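Local coordinates for teichoic acid biosynthesis protein F (Staphylococcus epidermidis, PDB 3L7I), which is a bacterial protein of teichoic acid (cell-wall polymer) biosynthesis, with a region related to glycosyltransferases of the GT-B fold, at residues A[353-359]-A[382-388]; A[547-551]-A[642-646]; A[628-634]-A[694-699]. All coordinates share one frame; numbering follows the deposited sequence.

Overall arrangement
All three contacts fall in the GT-B-like part of the chain, which has two parallel sheets. Interaction 1 pairs neighbouring strands of the first sheet. Interactions 2 and 3 lie in the half of the molecule built round the second: interaction 2 joins two loops that follow strands 539-543 and 637-640, while interaction 3 packs helix 626-630 against helix 688-698. The centres of interactions 1 and 2 are about 40 Å apart, on opposite sides of the chain's centre. Interaction 3 has its centre about 31 Å from that of interaction 1 and about 25 Å from that of interaction 2. No two touch; the smallest gap between nearest atoms, about 13 Å, separates interactions 1 and 3.

Interaction 1: A[353-359]-A[382-388]; sequences KTIVFES and NYRYIWS
Tyr383 lies beside Lys353 where strands 354-358 and 384-388 set off in parallel, joined through helix 367-379 as a beta-alpha-beta crossover of the first Rossmann-like sheet. Its ring carbon CD2 meets Lys353 CB, and its OH bonds His715 of the C-terminal helix. Arg384 N then donates to Lys353 O (2.8 Å), and Arg384 O receives Ile355 N with an N-H...O angle of 168°. The Arg384 side chain runs alongside Thr354, its NE reaching OG1 weakly (3.3 Å), while the terminal nitrogens form salt bridges with Glu417 and Glu402. On the other face of the sheet, Tyr385 points CE1 at Ile355 CD1 (3.7 Å) and receives Phe357 CE2 at its ring edge. Ile386 bonds by N to Ile355 O and by O to Phe357 N; its CD1 packs on Thr354 CG2 (3.6 Å). Trp387 turns a face of its six-membered ring to Phe357 CB, a CH-pi contact 3.4 Å from the centroid; its five-membered ring and the Phe357 ring, 20° from parallel, are strongly displaced. Ser388 N reaches Phe357 O. Glu358 OE1, salt-bridged to Arg406, also accepts from Ser388 OG (2.8 Å), which sits above the carboxylate plane, 43° out of it.

Interaction 2: A[547-551]-A[642-646]; sequences WRDDE and YDIDK
Tyr642 and Arg548 meet through their flat groups: the phenol OH stands 2.9 Å above one face of the guanidinium, displaced from its centre, with the two planes 40° apart. Although Arg548 NE is 3.1 Å from Tyr642 OH, the angle is too poor for a hydrogen bond, as expected of an oxygen lying over the face. At the edge of the tyrosine ring, close to its plane, sits Glu551 OE2. Carboxylate and ring are turned only 10° from each other, and Tyr642 OH donates to OE2 on its syn side (2.9 Å). The phenol oxygen thus hydrogen-bonds to the carboxylate and packs over the guanidinium. These residues come from loops following strands 539-543 and 637-640 of the second parallel sheet, a Rossmann-like unit of the GT-B fold, and Glu551 closes a short 3-10 turn begun at Asp549. A salt bridge from Arg548 NH1 to Asp643 OD1 (3.0 Å) ties the same loops. Bent at its third torsion (chi3 -100°), the arginine chain brings NH1 to Asp643 and NH2 to Asp622, which follows the intervening strand 618-621. Asp643 OD1 also accepts from Tyr623 OH. On the solvent-exposed side, Lys646 and Asp550 reach toward each other from their own loops, and NZ of Lys646 pairs with OD2 of Asp550 at 3.1 Å.

Interaction 3: A[628-634]-A[694-699]; sequences FDYGILK and FYDRFC
Lys634 stretches along Tyr695, its first torsion (chi1 -52°) setting CG beside its own backbone N and carrying the chain from CB toward the ring. CG comes to 3.7 Å from Tyr695 CD1, and CD follows over the same side of the ring. CE then lies almost over the centre, 3.4 Å from the centroid, in a CH-pi contact. At the tip, NZ makes a cation-pi interaction, 4.0 Å from the centroid and 20° off the ring normal. Gly631 O approaches the edge of that ring, near its plane. The contact packs the end of helix 626-630, continued by a 3-10 turn, against the end of helix 688-698 in the second Rossmann-like domain of the GT-B fold. Its buried end is an aromatic cluster of Phe628, Phe694 and Phe698. Phe628 turns its edge to the face of Phe698, centroids 4.9 Å apart and planes at 52°; Arg697 CG covers the opposite face of Phe698. Toward Phe694 the approach is rim to rim in nearly parallel planes, with CD1 of Phe628 next to CZ of Phe694. Between cluster and lysine, Cys699 SG settles against Gly631 C (3.6 Å), and Cys699 CB rests on Ile632 CG1 (3.7 Å). Water 2 donates to Phe628 O (2.7 Å) and more weakly to Phe698 O, which also accepts from Asn486 ND2.

Interaction 1: A[353-359]-A[382-388]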
# COMPACT_ATOMS: atom_id res chain seq x y z
N LYS A 353 31.21 12.37 -21.99
CA LYS A 353 31.23 13.48 -22.94
C LYS A 353 29.95 14.31 -23.06
O LYS A 353 29.76 15.03 -24.05
CB LYS A 353 31.74 13.05 -24.31
CG LYS A 353 31.12 11.80 -24.86
CD LYS A 353 31.66 11.51 -26.27
CE LYS A 353 33.17 11.33 -26.29
NZ LYS A 353 33.64 10.93 -27.65
N THR A 354 29.08 14.23 -22.05
CA THR A 354 27.85 15.03 -22.00
C THR A 354 28.01 16.20 -21.04
O THR A 354 28.43 16.02 -19.90
CB THR A 354 26.60 14.17 -21.56
OG1 THR A 354 26.19 13.29 -22.62
CG2 THR A 354 25.43 15.07 -21.19
N ILE A 355 27.64 17.40 -21.48
CA ILE A 355 27.68 18.59 -20.63
C ILE A 355 26.34 19.35 -20.65
O ILE A 355 25.78 19.59 -21.72
CB ILE A 355 28.83 19.50 -21.11
CG1 ILE A 355 30.10 18.67 -21.30
CG2 ILE A 355 29.07 20.68 -20.16
CD1 ILE A 355 31.12 19.38 -22.17
N VAL A 356 25.81 19.72 -19.48
CA VAL A 356 24.61 20.58 -19.42
C VAL A 356 24.91 22.02 -19.08
O VAL A 356 25.75 22.29 -18.23
CB VAL A 356 23.56 20.13 -18.36
CG1 VAL A 356 22.19 19.95 -18.97
CG2 VAL A 356 24.02 18.90 -17.59
N PHE A 357 24.17 22.94 -19.70
CA PHE A 357 24.28 24.37 -19.43
C PHE A 357 22.93 24.93 -19.05
O PHE A 357 21.90 24.51 -19.58
CB PHE A 357 24.79 25.11 -20.67
CG PHE A 357 26.17 24.74 -21.06
CD1 PHE A 357 27.21 25.63 -20.90
CD2 PHE A 357 26.44 23.48 -21.55
CE1 PHE A 357 28.50 25.27 -21.25
CE2 PHE A 357 27.72 23.12 -21.90
CZ PHE A 357 28.75 24.01 -21.75
N GLU A 358 22.93 25.89 -18.14
CA GLU A 358 21.70 26.58 -17.83
C GLU A 358 22.08 27.91 -17.24
O GLU A 358 22.90 27.97 -16.35
CB GLU A 358 20.91 25.77 -16.83
CG GLU A 358 19.48 26.18 -16.61
CD GLU A 358 18.87 25.44 -15.41
OE1 GLU A 358 17.72 24.91 -15.50
OE2 GLU A 358 19.57 25.36 -14.36
N SER A 359 21.52 28.98 -17.77
CA SER A 359 21.71 30.26 -17.10
C SER A 359 20.41 30.80 -16.55
O SER A 359 19.34 30.59 -17.12
CB SER A 359 22.38 31.29 -17.99
OG SER A 359 21.63 31.54 -19.14
N ASN A 382 32.88 17.96 -30.65
CA ASN A 382 32.38 16.59 -30.68
C ASN A 382 31.87 16.05 -29.34
O ASN A 382 31.76 14.84 -29.15
CB ASN A 382 33.40 15.65 -31.33
CG ASN A 382 33.86 16.13 -32.72
OD1 ASN A 382 33.07 16.72 -33.48
ND2 ASN A 382 35.13 15.90 -33.04
N TYR A 383 31.52 16.94 -28.42
CA TYR A 383 30.88 16.50 -27.19
C TYR A 383 29.36 16.65 -27.30
O TYR A 383 28.87 17.41 -28.15
CB TYR A 383 31.37 17.32 -26.00
CG TYR A 383 32.78 17.03 -25.56
CD1 TYR A 383 33.61 18.07 -25.17
CD2 TYR A 383 33.28 15.74 -25.51
CE1 TYR A 383 34.90 17.83 -24.74
CE2 TYR A 383 34.58 15.49 -25.08
CZ TYR A 383 35.38 16.55 -24.70
OH TYR A 383 36.68 16.36 -24.27
N ARG A 384 28.61 15.93 -26.46
CA ARG A 384 27.17 16.12 -26.43
C ARG A 384 26.82 17.35 -25.58
O ARG A 384 26.92 17.32 -24.35
CB ARG A 384 26.44 14.86 -25.92
CG ARG A 384 24.91 14.97 -26.04
CD ARG A 384 24.20 13.60 -26.11
NE ARG A 384 23.68 13.13 -24.82
CZ ARG A 384 22.39 13.18 -24.46
NH1 ARG A 384 21.48 13.70 -25.29
NH2 ARG A 384 22.02 12.73 -23.27
N TYR A 385 26.45 18.45 -26.24
CA TYR A 385 26.02 19.65 -25.53
C TYR A 385 24.50 19.73 -25.37
O TYR A 385 23.74 19.57 -26.34
CB TYR A 385 26.57 20.90 -26.22
CG TYR A 385 28.08 20.94 -26.21
CD1 TYR A 385 28.77 21.45 -25.12
CD2 TYR A 385 28.81 20.47 -27.28
CE1 TYR A 385 30.16 21.50 -25.10
CE2 TYR A 385 30.20 20.52 -27.28
CZ TYR A 385 30.87 21.03 -26.19
OH TYR A 385 32.25 21.06 -26.19
N ILE A 386 24.07 19.96 -24.12
CA ILE A 386 22.66 20.08 -23.80
C ILE A 386 22.39 21.41 -23.09
O ILE A 386 23.10 21.77 -22.15
CB ILE A 386 22.22 18.92 -22.93
CG1 ILE A 386 22.47 17.60 -23.67
CG2 ILE A 386 20.74 19.02 -22.61
CD1 ILE A 386 22.44 16.36 -22.80
N TRP A 387 21.37 22.14 -23.53
CA TRP A 387 20.89 23.33 -22.80
C TRP A 387 19.49 23.13 -22.17
O TRP A 387 18.58 22.56 -22.78
CB TRP A 387 20.89 24.57 -23.71
CG TRP A 387 22.20 25.32 -23.70
CD1 TRP A 387 23.33 25.02 -24.42
CD2 TRP A 387 22.50 26.48 -22.94
NE1 TRP A 387 24.32 25.93 -24.14
CE2 TRP A 387 23.84 26.84 -23.23
CE3 TRP A 387 21.77 27.27 -22.05
CZ2 TRP A 387 24.46 27.93 -22.65
CZ3 TRP A 387 22.39 28.36 -21.48
CH2 TRP A 387 23.72 28.68 -21.79
N SER A 388 19.32 23.60 -20.94
CA SER A 388 18.04 23.45 -20.25
C SER A 388 17.36 24.80 -20.18
O SER A 388 18.00 25.77 -19.81
CB SER A 388 18.30 22.89 -18.87
OG SER A 388 17.42 23.44 -17.91
O HOH W 1 19.43 28.22 -19.53

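Interaction 2: A[547-551]-A[642-646]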
# COMPACT_ATOMS: atom_id res chain seq x y z
N TRP A 547 15.66 47.22 -9.01
CA TRP A 547 14.23 47.18 -8.74
C TRP A 547 13.95 47.63 -7.32
O TRP A 547 14.79 47.46 -6.43
CB TRP A 547 13.69 45.77 -8.98
CG TRP A 547 12.37 45.54 -8.35
CD1 TRP A 547 12.14 45.19 -7.05
CD2 TRP A 547 11.09 45.66 -8.95
NE1 TRP A 547 10.81 45.08 -6.82
CE2 TRP A 547 10.13 45.37 -7.97
CE3 TRP A 547 10.65 46.00 -10.23
CZ2 TRP A 547 8.76 45.39 -8.22
CZ3 TRP A 547 9.29 46.03 -10.49
CH2 TRP A 547 8.37 45.72 -9.48
N ARG A 548 12.78 48.21 -7.13
CA ARG A 548 12.33 48.69 -5.83
C ARG A 548 10.84 48.43 -5.61
O ARG A 548 9.99 48.99 -6.31
CB ARG A 548 12.63 50.19 -5.69
CG ARG A 548 14.08 50.48 -5.40
CD ARG A 548 14.42 51.92 -5.68
NE ARG A 548 15.08 52.09 -6.97
CZ ARG A 548 16.31 52.56 -7.14
NH1 ARG A 548 17.04 52.91 -6.10
NH2 ARG A 548 16.82 52.68 -8.36
N ASP A 549 10.52 47.58 -4.64
CA ASP A 549 9.13 47.23 -4.32
C ASP A 549 8.31 48.48 -4.04
O ASP A 549 7.13 48.56 -4.38
CB ASP A 549 9.09 46.31 -3.10
CG ASP A 549 10.26 45.34 -3.07
OD1 ASP A 549 11.43 45.78 -3.11
OD2 ASP A 549 10.00 44.12 -2.99
N ASP A 550 8.95 49.46 -3.41
CA ASP A 550 8.32 50.72 -3.04
C ASP A 550 7.62 51.42 -4.22
O ASP A 550 6.85 52.36 -4.02
CB ASP A 550 9.40 51.66 -2.46
CG ASP A 550 10.35 50.95 -1.49
OD1 ASP A 550 9.86 50.30 -0.53
OD2 ASP A 550 11.59 51.04 -1.68
N GLU A 551 7.88 50.96 -5.44
CA GLU A 551 7.44 51.71 -6.61
C GLU A 551 6.44 50.96 -7.49
O GLU A 551 5.91 51.52 -8.45
CB GLU A 551 8.65 52.18 -7.42
CG GLU A 551 9.60 53.07 -6.62
CD GLU A 551 10.76 53.60 -7.46
OE1 GLU A 551 10.99 53.07 -8.57
OE2 GLU A 551 11.44 54.55 -6.99
N TYR A 642 18.61 58.27 -5.58
CA TYR A 642 17.59 59.23 -5.17
C TYR A 642 16.92 58.83 -3.88
O TYR A 642 16.48 59.68 -3.11
CB TYR A 642 16.57 59.45 -6.29
CG TYR A 642 15.89 58.19 -6.80
CD1 TYR A 642 16.38 57.53 -7.93
CD2 TYR A 642 14.76 57.69 -6.18
CE1 TYR A 642 15.76 56.39 -8.41
CE2 TYR A 642 14.14 56.55 -6.65
CZ TYR A 642 14.64 55.90 -7.77
OH TYR A 642 14.00 54.76 -8.24
N ASP A 643 16.83 57.53 -3.63
CA ASP A 643 16.21 57.05 -2.40
C ASP A 643 17.25 56.67 -1.35
O ASP A 643 16.93 56.04 -0.36
CB ASP A 643 15.29 55.86 -2.67
CG ASP A 643 15.96 54.75 -3.44
OD1 ASP A 643 17.16 54.89 -3.80
OD2 ASP A 643 15.30 53.73 -3.70
N ILE A 644 18.48 57.09 -1.58
CA ILE A 644 19.59 56.74 -0.72
C ILE A 644 19.35 56.93 0.79
O ILE A 644 20.05 56.35 1.60
CB ILE A 644 20.84 57.51 -1.12
CG1 ILE A 644 22.08 56.86 -0.49
CG2 ILE A 644 20.69 58.96 -0.75
CD1 ILE A 644 23.38 57.40 -1.03
N ASP A 645 18.37 57.75 1.17
CA ASP A 645 18.08 57.91 2.60
C ASP A 645 17.27 56.73 3.11
O ASP A 645 17.56 56.17 4.17
CB ASP A 645 17.33 59.20 2.87
CG ASP A 645 17.88 60.35 2.05
OD1 ASP A 645 18.42 61.30 2.66
OD2 ASP A 645 17.79 60.28 0.80
N LYS A 646 16.25 56.35 2.36
CA LYS A 646 15.48 55.16 2.70
C LYS A 646 16.44 54.01 2.99
O LYS A 646 16.32 53.35 4.01
CB LYS A 646 14.53 54.79 1.55
CG LYS A 646 13.41 55.81 1.32
CD LYS A 646 12.47 55.39 0.19
CE LYS A 646 11.45 54.34 0.67
NZ LYS A 646 10.68 53.77 -0.48

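Interaction 3: A[628-634]-A[694-699]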
# COMPACT_ATOMS: atom_id res chain seq x y z
N PHE A 628 30.45 46.61 -11.30
CA PHE A 628 31.71 45.90 -11.21
C PHE A 628 32.06 45.32 -12.56
O PHE A 628 33.23 45.02 -12.82
CB PHE A 628 31.65 44.77 -10.17
CG PHE A 628 31.43 45.24 -8.76
CD1 PHE A 628 32.36 46.04 -8.14
CD2 PHE A 628 30.32 44.85 -8.06
CE1 PHE A 628 32.18 46.45 -6.85
CE2 PHE A 628 30.13 45.27 -6.76
CZ PHE A 628 31.06 46.07 -6.16
N ASP A 629 31.06 45.12 -13.41
CA ASP A 629 31.31 44.57 -14.73
C ASP A 629 31.77 45.69 -15.64
O ASP A 629 32.84 45.62 -16.26
CB ASP A 629 30.02 43.99 -15.31
CG ASP A 629 29.55 42.76 -14.56
OD1 ASP A 629 28.36 42.76 -14.16
OD2 ASP A 629 30.35 41.82 -14.37
N TYR A 630 30.95 46.73 -15.71
CA TYR A 630 31.17 47.85 -16.61
C TYR A 630 32.53 48.47 -16.36
O TYR A 630 33.15 49.01 -17.28
CB TYR A 630 30.04 48.86 -16.45
CG TYR A 630 30.14 50.00 -17.39
CD1 TYR A 630 29.89 49.82 -18.73
CD2 TYR A 630 30.51 51.25 -16.94
CE1 TYR A 630 30.00 50.90 -19.63
CE2 TYR A 630 30.62 52.33 -17.82
CZ TYR A 630 30.36 52.14 -19.16
OH TYR A 630 30.47 53.19 -20.02
N GLY A 631 33.01 48.35 -15.13
CA GLY A 631 34.29 48.90 -14.69
C GLY A 631 35.52 48.38 -15.42
O GLY A 631 36.58 49.00 -15.41
N ILE A 632 35.40 47.23 -16.07
CA ILE A 632 36.50 46.74 -16.84
C ILE A 632 36.84 47.73 -17.95
O ILE A 632 37.99 47.82 -18.39
CB ILE A 632 36.18 45.39 -17.46
CG1 ILE A 632 35.90 44.35 -16.37
CG2 ILE A 632 37.31 44.96 -18.38
CD1 ILE A 632 35.21 43.08 -16.87
N LEU A 633 35.84 48.50 -18.39
CA LEU A 633 36.03 49.41 -19.52
C LEU A 633 36.70 50.74 -19.14
O LEU A 633 37.11 51.50 -20.04
CB LEU A 633 34.70 49.65 -20.26
CG LEU A 633 34.06 48.43 -20.92
CD1 LEU A 633 32.56 48.66 -21.30
CD2 LEU A 633 34.87 47.96 -22.11
N LYS A 634 36.83 51.00 -17.84
CA LYS A 634 37.43 52.23 -17.30
C LYS A 634 36.74 53.47 -17.88
O LYS A 634 37.38 54.40 -18.36
CB LYS A 634 38.93 52.30 -17.56
CG LYS A 634 39.70 51.08 -17.10
CD LYS A 634 41.21 51.28 -17.19
CE LYS A 634 41.93 49.96 -17.43
NZ LYS A 634 43.42 50.11 -17.36
N PHE A 694 39.13 51.74 -8.72
CA PHE A 694 38.04 50.78 -8.83
C PHE A 694 38.43 49.66 -9.78
O PHE A 694 38.14 48.50 -9.52
CB PHE A 694 36.78 51.50 -9.33
CG PHE A 694 35.55 50.68 -9.29
CD1 PHE A 694 34.76 50.66 -8.17
CD2 PHE A 694 35.18 49.94 -10.40
CE1 PHE A 694 33.60 49.89 -8.14
CE2 PHE A 694 34.02 49.17 -10.37
CZ PHE A 694 33.23 49.15 -9.24
N TYR A 695 39.09 50.00 -10.88
CA TYR A 695 39.52 48.99 -11.85
C TYR A 695 40.61 48.12 -11.25
O TYR A 695 40.73 46.95 -11.60
CB TYR A 695 40.05 49.64 -13.13
CG TYR A 695 40.69 48.66 -14.08
CD1 TYR A 695 39.95 48.05 -15.08
CD2 TYR A 695 42.03 48.33 -13.97
CE1 TYR A 695 40.54 47.15 -15.95
CE2 TYR A 695 42.62 47.44 -14.84
CZ TYR A 695 41.87 46.86 -15.83
OH TYR A 695 42.47 45.97 -16.69
N ASP A 696 41.41 48.68 -10.37
CA ASP A 696 42.48 47.92 -9.75
C ASP A 696 41.85 46.89 -8.85
O ASP A 696 42.25 45.74 -8.84
CB ASP A 696 43.41 48.82 -8.93
CG ASP A 696 44.41 49.57 -9.79
OD1 ASP A 696 44.50 49.28 -11.00
OD2 ASP A 696 45.11 50.46 -9.23
N ARG A 697 40.85 47.33 -8.09
CA ARG A 697 40.32 46.54 -6.99
C ARG A 697 39.38 45.42 -7.43
O ARG A 697 39.39 44.34 -6.85
CB ARG A 697 39.62 47.45 -5.97
CG ARG A 697 39.28 46.74 -4.68
CD ARG A 697 38.61 47.63 -3.65
NE ARG A 697 38.21 46.83 -2.49
CZ ARG A 697 37.44 47.25 -1.49
NH1 ARG A 697 36.96 48.49 -1.47
NH2 ARG A 697 37.14 46.42 -0.50
N PHE A 698 38.57 45.66 -8.46
CA PHE A 698 37.53 44.72 -8.81
C PHE A 698 37.63 44.13 -10.21
O PHE A 698 37.01 43.10 -10.48
CB PHE A 698 36.17 45.38 -8.64
CG PHE A 698 35.98 46.01 -7.31
CD1 PHE A 698 35.68 45.25 -6.20
CD2 PHE A 698 36.09 47.39 -7.16
CE1 PHE A 698 35.52 45.84 -4.95
CE2 PHE A 698 35.92 47.98 -5.92
CZ PHE A 698 35.63 47.21 -4.82
N CYS A 699 38.39 44.75 -11.10
CA CYS A 699 38.34 44.32 -12.49
C CYS A 699 39.67 43.88 -13.06
O CYS A 699 39.75 43.50 -14.23
CB CYS A 699 37.78 45.43 -13.37
SG CYS A 699 36.57 46.47 -12.55
O HOH W 2 34.24 42.52 -12.40